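Local coordinates for japanin (Rhipicephalus appendiculatus, PDB 4BOE), which binds cholesterol in a lipocalin pocket and modulates the host immune response, blocking differentiation of dendritic cells from monocytes, at residues T11-G16 / V118-V123; K30-N35 / T42-Y47; P2-I7 / Y92-Y97. One frame throughout, in Å; residues are numbered along the deposited sequence. Where two conformers were deposited one is given.

Contact 1 (T11-G16 / V118-V123); sequences TLYLAG and VTLKYV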
loop_
_atom_site.group_PDB
_atom_site.type_symbol
_atom_site.label_atom_id
_atom_site.label_comp_id
_atom_site.label_asym_id
_atom_site.label_seq_id
_atom_site.Cartn_x
_atom_site.Cartn_y
_atom_site.Cartn_z
ATOM N N THR A 11 1.232 10.712 0.697
ATOM C CA THR A 11 0.500 9.605 1.303
ATOM C C THR A 11 0.004 8.688 0.204
ATOM O O THR A 11 -0.469 9.174 -0.821
ATOM C CB THR A 11 -0.638 10.136 2.173
ATOM O OG1 THR A 11 -0.080 10.932 3.201
ATOM C CG2 THR A 11 -1.515 9.040 2.779
ATOM N N LEU A 12 0.093 7.369 0.426
ATOM C CA LEU A 12 -0.375 6.362 -0.520
ATOM C C LEU A 12 -1.559 5.618 0.073
ATOM O O LEU A 12 -1.536 5.266 1.237
ATOM C CB LEU A 12 0.738 5.375 -0.843
ATOM C CG LEU A 12 1.956 5.883 -1.573
ATOM C CD1 LEU A 12 3.070 4.844 -1.529
ATOM C CD2 LEU A 12 1.606 6.198 -3.041
ATOM N N TYR A 13 -2.568 5.338 -0.753
ATOM C CA TYR A 13 -3.795 4.674 -0.371
ATOM C C TYR A 13 -3.933 3.370 -1.106
ATOM O O TYR A 13 -3.730 3.334 -2.322
ATOM C CB TYR A 13 -5.004 5.546 -0.730
ATOM C CG TYR A 13 -4.953 6.919 -0.109
ATOM C CD1 TYR A 13 -4.239 7.956 -0.713
ATOM C CD2 TYR A 13 -5.559 7.170 1.111
ATOM C CE1 TYR A 13 -4.127 9.204 -0.110
ATOM C CE2 TYR A 13 -5.507 8.424 1.698
ATOM C CZ TYR A 13 -4.767 9.438 1.101
ATOM O OH TYR A 13 -4.728 10.677 1.697
ATOM N N LEU A 14 -4.347 2.308 -0.376
ATOM C CA LEU A 14 -4.560 0.992 -0.962
ATOM C C LEU A 14 -5.822 1.039 -1.817
ATOM O O LEU A 14 -6.894 1.383 -1.332
ATOM C CB LEU A 14 -4.680 -0.088 0.136
ATOM C CG LEU A 14 -4.846 -1.527 -0.357
ATOM C CD1 LEU A 14 -3.622 -1.990 -1.105
ATOM C CD2 LEU A 14 -5.170 -2.440 0.820
ATOM N N ALA A 15 -5.659 0.834 -3.111
ATOM C CA ALA A 15 -6.776 0.920 -4.063
ATOM C C ALA A 15 -7.218 -0.453 -4.557
ATOM O O ALA A 15 -8.308 -0.586 -5.086
ATOM C CB ALA A 15 -6.364 1.779 -5.242
ATOM N N GLY A 16 -6.385 -1.469 -4.411
ATOM C CA GLY A 16 -6.734 -2.794 -4.895
ATOM C C GLY A 16 -5.757 -3.809 -4.362
ATOM O O GLY A 16 -4.632 -3.450 -4.065
ATOM N N VAL A 118 -2.216 4.202 -4.675
ATOM C CA VAL A 118 -2.356 5.445 -5.397
ATOM C C VAL A 118 -2.205 6.617 -4.439
ATOM O O VAL A 118 -2.499 6.491 -3.256
ATOM C CB VAL A 118 -3.701 5.535 -6.177
ATOM C CG1 VAL A 118 -3.810 4.459 -7.252
ATOM C CG2 VAL A 118 -4.920 5.524 -5.256
ATOM N N THR A 119 -1.869 7.786 -4.969
ATOM C CA THR A 119 -1.902 9.003 -4.149
ATOM C C THR A 119 -3.298 9.635 -4.216
ATOM O O THR A 119 -4.196 9.127 -4.907
ATOM C CB THR A 119 -0.851 10.007 -4.628
ATOM O OG1 THR A 119 -1.235 10.389 -5.919
ATOM C CG2 THR A 119 0.558 9.443 -4.623
ATOM N N LEU A 120 -3.482 10.754 -3.501
ATOM C CA LEU A 120 -4.767 11.485 -3.475
ATOM C C LEU A 120 -5.303 11.843 -4.845
ATOM O O LEU A 120 -6.513 11.934 -5.009
ATOM C CB LEU A 120 -4.666 12.780 -2.655
ATOM C CG LEU A 120 -6.011 13.329 -2.152
ATOM C CD1 LEU A 120 -6.602 12.427 -1.053
ATOM C CD2 LEU A 120 -5.854 14.753 -1.666
ATOM N N LYS A 121 -4.422 12.046 -5.821
ATOM C CA LYS A 121 -4.793 12.386 -7.181
ATOM C C LYS A 121 -5.789 11.387 -7.800
ATOM O O LYS A 121 -6.632 11.797 -8.597
ATOM C CB LYS A 121 -3.519 12.469 -8.025
ATOM C CG LYS A 121 -3.716 12.869 -9.457
ATOM C CD LYS A 121 -2.394 12.879 -10.150
ATOM C CE LYS A 121 -2.529 13.354 -11.575
ATOM N NZ LYS A 121 -1.215 13.616 -12.198
ATOM N N TYR A 122 -5.677 10.085 -7.470
ATOM C CA TYR A 122 -6.530 9.075 -8.068
ATOM C C TYR A 122 -7.488 8.365 -7.130
ATOM O O TYR A 122 -8.074 7.383 -7.566
ATOM C CB TYR A 122 -5.627 8.030 -8.746
ATOM C CG TYR A 122 -4.639 8.565 -9.759
ATOM C CD1 TYR A 122 -5.042 9.465 -10.749
ATOM C CD2 TYR A 122 -3.378 7.994 -9.892
ATOM C CE1 TYR A 122 -4.163 9.892 -11.746
ATOM C CE2 TYR A 122 -2.511 8.371 -10.920
ATOM C CZ TYR A 122 -2.896 9.343 -11.826
ATOM O OH TYR A 122 -2.032 9.761 -12.818
ATOM N N VAL A 123 -7.672 8.804 -5.873
ATOM C CA VAL A 123 -8.517 8.042 -4.929
ATOM C C VAL A 123 -9.988 7.896 -5.374
ATOM O O VAL A 123 -10.598 6.846 -5.139
ATOM C CB VAL A 123 -8.447 8.523 -3.450
ATOM C CG1 VAL A 123 -7.076 8.259 -2.852
ATOM C CG2 VAL A 123 -8.868 9.974 -3.273
HETATM O O HOH W 1 -1.512 11.559 -1.588
#

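Contact 2 (K30-N35 / T42-Y47); sequences KTRYLN and TRSLIY. With NAG (2-acetamido-2-deoxy-beta-D-glucopyranose), chain K.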
loop_
_atom_site.group_PDB
_atom_site.type_symbol
_atom_site.label_atom_id
_atom_site.label_comp_id
_atom_site.label_asym_id
_atom_site.label_seq_id
_atom_site.Cartn_x
_atom_site.Cartn_y
_atom_site.Cartn_z
ATOM N N LYS A 30 -3.794 3.043 4.389
ATOM C CA LYS A 30 -2.950 4.064 3.784
ATOM C C LYS A 30 -1.591 4.127 4.471
ATOM O O LYS A 30 -1.404 3.593 5.557
ATOM C CB LYS A 30 -3.660 5.438 3.844
ATOM C CG LYS A 30 -3.810 6.015 5.229
ATOM C CD LYS A 30 -4.495 7.372 5.271
ATOM C CE LYS A 30 -5.912 7.288 5.716
ATOM N NZ LYS A 30 -6.608 8.606 5.709
ATOM N N THR A 31 -0.642 4.775 3.832
ATOM C CA THR A 31 0.690 4.920 4.401
ATOM C C THR A 31 1.173 6.369 4.261
ATOM O O THR A 31 1.153 6.912 3.159
ATOM C CB THR A 31 1.702 3.853 3.853
ATOM O OG1 THR A 31 3.000 4.194 4.287
ATOM C CG2 THR A 31 1.776 3.782 2.361
ATOM N N ARG A 32 1.606 6.988 5.383
ATOM C CA ARG A 32 2.151 8.341 5.380
ATOM C C ARG A 32 3.650 8.281 5.564
ATOM O O ARG A 32 4.165 7.451 6.311
ATOM C CB ARG A 32 1.552 9.239 6.477
ATOM C CG ARG A 32 0.054 9.280 6.554
ATOM C CD ARG A 32 -0.357 10.476 7.359
ATOM N NE ARG A 32 -1.803 10.532 7.570
ATOM C CZ ARG A 32 -2.452 10.056 8.627
ATOM N NH1 ARG A 32 -1.790 9.457 9.615
ATOM N NH2 ARG A 32 -3.771 10.169 8.707
ATOM N N TYR A 33 4.339 9.227 4.946
ATOM C CA TYR A 33 5.770 9.395 5.060
ATOM C C TYR A 33 6.040 10.018 6.429
ATOM O O TYR A 33 5.367 10.991 6.797
ATOM C CB TYR A 33 6.251 10.365 3.954
ATOM C CG TYR A 33 7.706 10.775 4.060
ATOM C CD1 TYR A 33 8.101 11.815 4.893
ATOM C CD2 TYR A 33 8.684 10.133 3.312
ATOM C CE1 TYR A 33 9.442 12.183 5.001
ATOM C CE2 TYR A 33 10.019 10.494 3.411
ATOM C CZ TYR A 33 10.386 11.564 4.211
ATOM O OH TYR A 33 11.703 11.935 4.282
ATOM N N LEU A 34 7.036 9.514 7.146
ATOM C CA LEU A 34 7.399 10.097 8.460
ATOM C C LEU A 34 8.768 10.747 8.390
ATOM O O LEU A 34 8.902 11.919 8.678
ATOM C CB LEU A 34 7.370 9.056 9.582
ATOM C CG LEU A 34 6.040 8.339 9.751
ATOM C CD1 LEU A 34 6.126 7.353 10.882
ATOM C CD2 LEU A 34 4.884 9.310 9.982
ATOM N N ASN A 35 9.774 10.017 7.972
ATOM C CA ASN A 35 11.105 10.614 7.886
ATOM C C ASN A 35 12.011 9.742 7.080
ATOM O O ASN A 35 11.589 8.701 6.576
ATOM C CB ASN A 35 11.689 10.874 9.320
ATOM C CG ASN A 35 11.929 9.673 10.196
ATOM O OD1 ASN A 35 12.617 8.722 9.793
ATOM N ND2 ASN A 35 11.404 9.744 11.439
ATOM N N THR A 42 11.019 6.025 6.662
ATOM C CA THR A 42 10.097 5.506 7.663
ATOM C C THR A 42 8.741 6.001 7.275
ATOM O O THR A 42 8.559 7.186 6.999
ATOM C CB THR A 42 10.482 5.898 9.114
ATOM O OG1 THR A 42 11.814 5.496 9.342
ATOM C CG2 THR A 42 9.627 5.198 10.164
ATOM N N ARG A 43 7.787 5.081 7.234
ATOM C CA ARG A 43 6.414 5.420 6.934
ATOM C C ARG A 43 5.516 4.787 8.015
ATOM O O ARG A 43 5.887 3.804 8.657
ATOM C CB ARG A 43 5.981 4.861 5.567
ATOM C CG ARG A 43 6.908 5.111 4.369
ATOM C CD ARG A 43 6.218 4.597 3.077
ATOM N NE ARG A 43 5.059 5.431 2.785
ATOM C CZ ARG A 43 5.049 6.552 2.078
ATOM N NH1 ARG A 43 6.140 6.952 1.439
ATOM N NH2 ARG A 43 3.926 7.252 1.950
ATOM N N SER A 44 4.336 5.320 8.161
ATOM C CA SER A 44 3.321 4.723 9.023
ATOM C C SER A 44 2.369 3.883 8.175
ATOM O O SER A 44 2.257 4.108 6.979
ATOM C CB SER A 44 2.516 5.804 9.736
ATOM O OG SER A 44 1.787 6.576 8.798
ATOM N N LEU A 45 1.720 2.898 8.790
ATOM C CA LEU A 45 0.664 2.118 8.194
ATOM C C LEU A 45 -0.557 2.484 9.026
ATOM O O LEU A 45 -0.559 2.260 10.222
ATOM C CB LEU A 45 0.962 0.627 8.245
ATOM C CG LEU A 45 -0.102 -0.270 7.614
ATOM C CD1 LEU A 45 -0.229 -0.038 6.113
ATOM C CD2 LEU A 45 0.232 -1.674 7.873
ATOM N N ILE A 46 -1.533 3.143 8.418
ATOM C CA ILE A 46 -2.735 3.641 9.058
ATOM C C ILE A 46 -3.942 2.857 8.528
ATOM O O ILE A 46 -4.044 2.596 7.334
ATOM C CB ILE A 46 -2.900 5.155 8.764
ATOM C CG1 ILE A 46 -1.660 5.983 9.134
ATOM C CG2 ILE A 46 -4.144 5.744 9.429
ATOM C CD1 ILE A 46 -1.262 5.903 10.587
ATOM N N TYR A 47 -4.865 2.516 9.414
ATOM C CA TYR A 47 -6.099 1.813 9.029
ATOM C C TYR A 47 -7.117 1.908 10.126
ATOM O O TYR A 47 -6.809 2.380 11.211
ATOM C CB TYR A 47 -5.822 0.346 8.668
ATOM C CG TYR A 47 -5.198 -0.471 9.769
ATOM C CD1 TYR A 47 -3.833 -0.417 10.012
ATOM C CD2 TYR A 47 -5.968 -1.334 10.546
ATOM C CE1 TYR A 47 -3.249 -1.163 11.039
ATOM C CE2 TYR A 47 -5.400 -2.089 11.561
ATOM C CZ TYR A 47 -4.033 -2.020 11.792
ATOM O OH TYR A 47 -3.461 -2.752 12.805
HETATM C C1 NAG K . 11.611 8.743 12.445
HETATM C C2 NAG K . 12.230 9.373 13.692
HETATM C C3 NAG K . 12.546 8.249 14.676
HETATM C C4 NAG K . 11.254 7.534 15.059
HETATM C C5 NAG K . 10.500 7.087 13.805
HETATM C C6 NAG K . 9.109 6.564 14.102
HETATM C C7 NAG K . 14.454 9.852 12.681
HETATM C C8 NAG K . 15.283 10.987 12.158
HETATM N N2 NAG K . 13.400 10.205 13.439
HETATM O O3 NAG K . 13.159 8.783 15.844
HETATM O O4 NAG K . 11.533 6.402 15.877
HETATM O O5 NAG K . 10.359 8.184 12.878
HETATM O O6 NAG K . 8.369 7.435 14.949
HETATM O O7 NAG K . 14.722 8.679 12.428
HETATM O O HOH W 2 0.840 8.869 10.332
#

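Contact 3 (P2-I7 / Y92-Y97); sequences PSMPAI and YFIRTY. With CLR (cholesterol), chain C.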
loop_
_atom_site.group_PDB
_atom_site.type_symbol
_atom_site.label_atom_id
_atom_site.label_comp_id
_atom_site.label_asym_id
_atom_site.label_seq_id
_atom_site.Cartn_x
_atom_site.Cartn_y
_atom_site.Cartn_z
ATOM N N PRO A 2 9.705 9.748 -13.803
ATOM C CA PRO A 2 8.831 9.841 -12.624
ATOM C C PRO A 2 9.514 9.498 -11.324
ATOM O O PRO A 2 10.491 8.737 -11.295
ATOM C CB PRO A 2 7.701 8.853 -12.937
ATOM C CG PRO A 2 7.613 8.866 -14.388
ATOM C CD PRO A 2 9.045 8.968 -14.864
ATOM N N SER A 3 9.000 10.077 -10.241
ATOM C CA SER A 3 9.557 9.862 -8.900
ATOM C C SER A 3 8.907 8.583 -8.274
ATOM O O SER A 3 7.701 8.421 -8.406
ATOM C CB SER A 3 9.337 11.112 -8.050
ATOM O OG SER A 3 10.171 12.158 -8.538
ATOM N N MET A 4 9.720 7.669 -7.654
ATOM C CA MET A 4 9.222 6.414 -7.059
ATOM C C MET A 4 8.381 6.730 -5.791
ATOM O O MET A 4 8.928 7.246 -4.819
ATOM C CB MET A 4 10.369 5.397 -6.824
ATOM C CG MET A 4 10.221 4.476 -5.554
ATOM S SD MET A 4 8.980 3.240 -5.700
ATOM C CE MET A 4 9.803 1.855 -5.288
ATOM N N PRO A 5 7.057 6.446 -5.800
ATOM C CA PRO A 5 6.183 6.839 -4.684
ATOM C C PRO A 5 6.489 6.290 -3.261
ATOM O O PRO A 5 6.196 6.996 -2.274
ATOM C CB PRO A 5 4.802 6.393 -5.138
ATOM C CG PRO A 5 4.903 6.132 -6.529
ATOM C CD PRO A 5 6.283 5.723 -6.823
ATOM N N ALA A 6 7.002 5.049 -3.161
ATOM C CA ALA A 6 7.328 4.398 -1.887
ATOM C C ALA A 6 8.303 5.189 -1.010
ATOM O O ALA A 6 8.136 5.233 0.208
ATOM C CB ALA A 6 7.882 3.027 -2.142
ATOM N N ILE A 7 9.296 5.854 -1.633
ATOM C CA ILE A 7 10.313 6.661 -0.923
ATOM C C ILE A 7 10.065 8.157 -1.045
ATOM O O ILE A 7 10.877 8.959 -0.589
ATOM C CB ILE A 7 11.724 6.245 -1.390
ATOM C CG1 ILE A 7 11.907 6.406 -2.943
ATOM C CG2 ILE A 7 11.976 4.802 -0.974
ATOM C CD1 ILE A 7 13.221 6.719 -3.345
ATOM N N TYR A 92 9.270 -6.885 -1.827
ATOM C CA TYR A 92 8.192 -6.911 -2.795
ATOM C C TYR A 92 8.748 -6.644 -4.163
ATOM O O TYR A 92 9.705 -5.902 -4.307
ATOM C CB TYR A 92 7.145 -5.841 -2.474
ATOM C CG TYR A 92 6.311 -6.198 -1.278
ATOM C CD1 TYR A 92 5.247 -7.079 -1.389
ATOM C CD2 TYR A 92 6.643 -5.733 -0.010
ATOM C CE1 TYR A 92 4.514 -7.469 -0.278
ATOM C CE2 TYR A 92 5.934 -6.145 1.120
ATOM C CZ TYR A 92 4.865 -7.001 0.976
ATOM O OH TYR A 92 4.178 -7.397 2.079
ATOM N N PHE A 93 8.118 -7.232 -5.168
ATOM C CA PHE A 93 8.486 -7.016 -6.551
ATOM C C PHE A 93 7.724 -5.779 -7.034
ATOM O O PHE A 93 6.513 -5.690 -6.820
ATOM C CB PHE A 93 8.098 -8.256 -7.347
ATOM C CG PHE A 93 8.314 -8.179 -8.830
ATOM C CD1 PHE A 93 9.375 -7.476 -9.356
ATOM C CD2 PHE A 93 7.496 -8.869 -9.696
ATOM C CE1 PHE A 93 9.584 -7.426 -10.726
ATOM C CE2 PHE A 93 7.703 -8.808 -11.065
ATOM C CZ PHE A 93 8.745 -8.088 -11.570
ATOM N N ILE A 94 8.424 -4.825 -7.638
ATOM C CA ILE A 94 7.824 -3.604 -8.183
ATOM C C ILE A 94 7.442 -3.916 -9.630
ATOM O O ILE A 94 8.320 -4.079 -10.486
ATOM C CB ILE A 94 8.794 -2.389 -8.114
ATOM C CG1 ILE A 94 9.164 -2.101 -6.645
ATOM C CG2 ILE A 94 8.132 -1.156 -8.775
ATOM C CD1 ILE A 94 10.461 -1.318 -6.468
ATOM N N ARG A 95 6.139 -3.993 -9.909
ATOM C CA ARG A 95 5.680 -4.310 -11.252
ATOM C C ARG A 95 5.826 -3.080 -12.086
ATOM O O ARG A 95 6.502 -3.104 -13.110
ATOM C CB ARG A 95 4.221 -4.822 -11.266
ATOM C CG ARG A 95 3.956 -5.985 -10.371
ATOM C CD ARG A 95 4.944 -7.093 -10.556
ATOM N NE ARG A 95 4.819 -7.780 -11.843
ATOM C CZ ARG A 95 4.192 -8.934 -12.058
ATOM N NH1 ARG A 95 3.545 -9.540 -11.077
ATOM N NH2 ARG A 95 4.180 -9.475 -13.273
ATOM N N THR A 96 5.221 -2.011 -11.637
ATOM C CA THR A 96 5.346 -0.724 -12.290
ATOM C C THR A 96 4.969 0.404 -11.337
ATOM O O THR A 96 4.442 0.190 -10.244
ATOM C CB THR A 96 4.565 -0.691 -13.632
ATOM O OG1 THR A 96 4.914 0.527 -14.276
ATOM C CG2 THR A 96 3.071 -0.768 -13.445
ATOM N N TYR A 97 5.292 1.599 -11.752
ATOM C CA TYR A 97 5.000 2.785 -10.962
ATOM C C TYR A 97 5.037 4.010 -11.839
ATOM O O TYR A 97 5.544 3.977 -12.944
ATOM C CB TYR A 97 5.981 2.917 -9.757
ATOM C CG TYR A 97 7.398 3.358 -10.095
ATOM C CD1 TYR A 97 7.720 4.700 -10.198
ATOM C CD2 TYR A 97 8.404 2.428 -10.341
ATOM C CE1 TYR A 97 9.004 5.109 -10.527
ATOM C CE2 TYR A 97 9.697 2.831 -10.639
ATOM C CZ TYR A 97 9.984 4.174 -10.767
ATOM O OH TYR A 97 11.249 4.637 -11.056
HETATM C C1 CLR C . -4.535 -4.654 4.482
HETATM C C2 CLR C . -5.934 -5.250 4.618
HETATM C C3 CLR C . -6.525 -5.588 3.266
HETATM C C4 CLR C . -5.611 -6.529 2.510
HETATM C C5 CLR C . -4.183 -6.032 2.435
HETATM C C6 CLR C . -3.543 -6.008 1.273
HETATM C C7 CLR C . -2.138 -5.538 1.071
HETATM C C8 CLR C . -1.359 -5.450 2.378
HETATM C C9 CLR C . -2.237 -4.778 3.460
HETATM C C10 CLR C . -3.546 -5.578 3.752
HETATM C C11 CLR C . -1.432 -4.450 4.731
HETATM C C12 CLR C . -0.129 -3.699 4.455
HETATM C C13 CLR C . 0.775 -4.424 3.442
HETATM C C14 CLR C . -0.078 -4.645 2.175
HETATM C C15 CLR C . 0.945 -5.106 1.130
HETATM C C16 CLR C . 2.159 -4.225 1.432
HETATM C C17 CLR C . 1.915 -3.584 2.820
HETATM C C18 CLR C . 1.310 -5.740 4.043
HETATM C C19 CLR C . -3.288 -6.829 4.621
HETATM C C20 CLR C . 3.220 -3.368 3.609
HETATM C C21 CLR C . 2.992 -2.710 4.978
HETATM C C22 CLR C . 4.239 -2.564 2.782
HETATM C C23 CLR C . 3.716 -1.282 2.090
HETATM C C24 CLR C . 4.796 -0.570 1.334
HETATM C C25 CLR C . 4.458 0.580 0.409
HETATM C C26 CLR C . 3.032 1.007 0.170
HETATM C C27 CLR C . 5.432 1.731 0.391
HETATM O O1 CLR C . -7.782 -6.250 3.466
#

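Contact 1 (T11-G16 / V118-V123)
Tyr13 and Val118 form an antiparallel hydrogen-bonded pair where strand 12-18 of the lipocalin barrel meets the last residue of strand 114-118. Two backbone bonds join them, Tyr13 N to Val118 O at 2.8 Å and Val118 N to Tyr13 O at 2.9 Å, both nearly straight. Beyond Val118 the chain leaves the sheet and folds back beside the Tyr13 ring. With CG anti to its carbonyl carbon (chi1 -57°), Tyr13 sends its ring alongside Leu120, the two side chains pointing the same way; Leu120 CD1 reaches the phenol end, 3.8 Å from Tyr13 OH. Val123 crosses the ring obliquely, its CG1 3.6 Å from Tyr13 CD1, while Val118 O lies at the ring edge, in plane. Tyr151 also meets this ring and touches Val123. Ala15 CB rests against Val118 CG2, next to a classic beta bulge in which Ala15 and Gly16 both face Leu116. Leu14 points away from 118-123 and touches cholesterol. Leu12 and Thr119 meet through methyls, CD2 to CG2, and Thr119 OG1 is hydrogen-bonded to Asp100 OD1. Next to Thr119 a water bridges the two segments, donating to Thr11 O at 2.7 Å and accepting from Leu120 N at 2.9 Å.

Contact 2 (K30-N35 / T42-Y47)
Lys30-Asn35 and Thr42-Tyr47 run antiparallel as arms of a beta hairpin, their directions 148° apart, with a classic beta bulge where Leu34 and Asn35 both face Thr42 and donate to its carbonyl oxygen. Arg43 grips Thr31 side-on: NE bonds Thr31 OG1 at 2.8 Å and NH2 bonds Thr31 O at 3.0 Å, each partner in the guanidinium plane, although NH2 stands above the carbonyl plane of Thr31. The hydroxyl, set anti to its own backbone N (chi1 171°), donates in turn to Ser44 O at 2.8 Å. These two bonds fix the guanidinium in its plane, and Tyr33 CA packs over one face; NH1 also bonds Ala6 O and Asn8 O, and NH2 Gln10 O. On the other side of the sheet Arg32 crosses Ile46 at about a right angle, NH1 being 3.5 Å from Ile46 CG1, and a water joins NH1 to Ser44 OG. Asn35 ND2 carries an N-acetylglucosamine, and its side chain runs beside Thr42. Lys30 NZ bonds Cys150 O. The hairpin is flanked by strand 12-18, through Leu12 and Thr31, and by strand 59-66, through Arg43 and Phe63, while Leu45 packs on Val82 of helix 80-85.

Contact 3 (P2-I7 / Y92-Y97)
Met4 and Tyr97 carry most of this contact, in which the N-terminal segment 2-7, without regular structure, lies against strand 91-98 of the lipocalin barrel. Tyr97 takes the position between its backbone N and carbonyl carbon (chi1 74°), which raises the ring beneath Met4. Met4 CB sits over one face, displaced to the rim and 4.3 Å from the ring centroid, a CH-pi contact. The sulfur stands higher above the same face, SD being 4.8 Å from the centroid and only 13° off the ring normal, so this is a Met-aromatic contact at some distance. Bends at chi2 and chi3 then turn the Met4 methyl to meet Ile94 tip to tip: CE and Ile94 CD1 are 3.4 Å apart, closer than carbons usually pack. Trp67 and Leu74 also touch both of these side chains, which makes this the dense, buried part of the contact. Pro5 leans on Tyr97 at a slant, its CD 3.8 Å from CD1 of the ring. The outer side is looser. Pro2 is exposed, and its O lies at the ring edge, in plane, 4.0 Å from Tyr97 CE1. Ser3, also exposed, has its CB turned away from the strand, while its N bonds the side chain of Asn99. At the inner end both segments reach the sterol, Ala6 CB lying 3.8 Å from cholesterol C27 and Tyr92 OH 3.8 Å from C16; that hydroxyl is bonded to Lys89 N. Across the two segments the attraction is dispersion together with sulfur and C-H groups over an aromatic face. Such forces are weakly directional, which implies that this contact itself probably acts by shape and apolar burial, while polar bonds to Asn99 and Arg43 add direction.

How the contacts relate
Each of the three contacts supplies part of the wall of one cholesterol pocket in a single curled sheet, their centres about 13 Å apart for contacts 1 and 2 and for contacts 1 and 3, and about 16 Å for contacts 2 and 3. Leu12 of contact 1 links the others: its O probably accepts from Thr31 N of contact 2 at 2.8 Å, and its CD2 packs on Pro5 CB of contact 3 at 3.8 Å. The bond from Arg43 NH1 to Ala6 O, 2.9 Å long, ties the hairpin to the N-terminal segment. Contact 2 brings Thr31, Arg43 and Leu45 to the sterol, which is also hydrogen-bonded to Glu23 N.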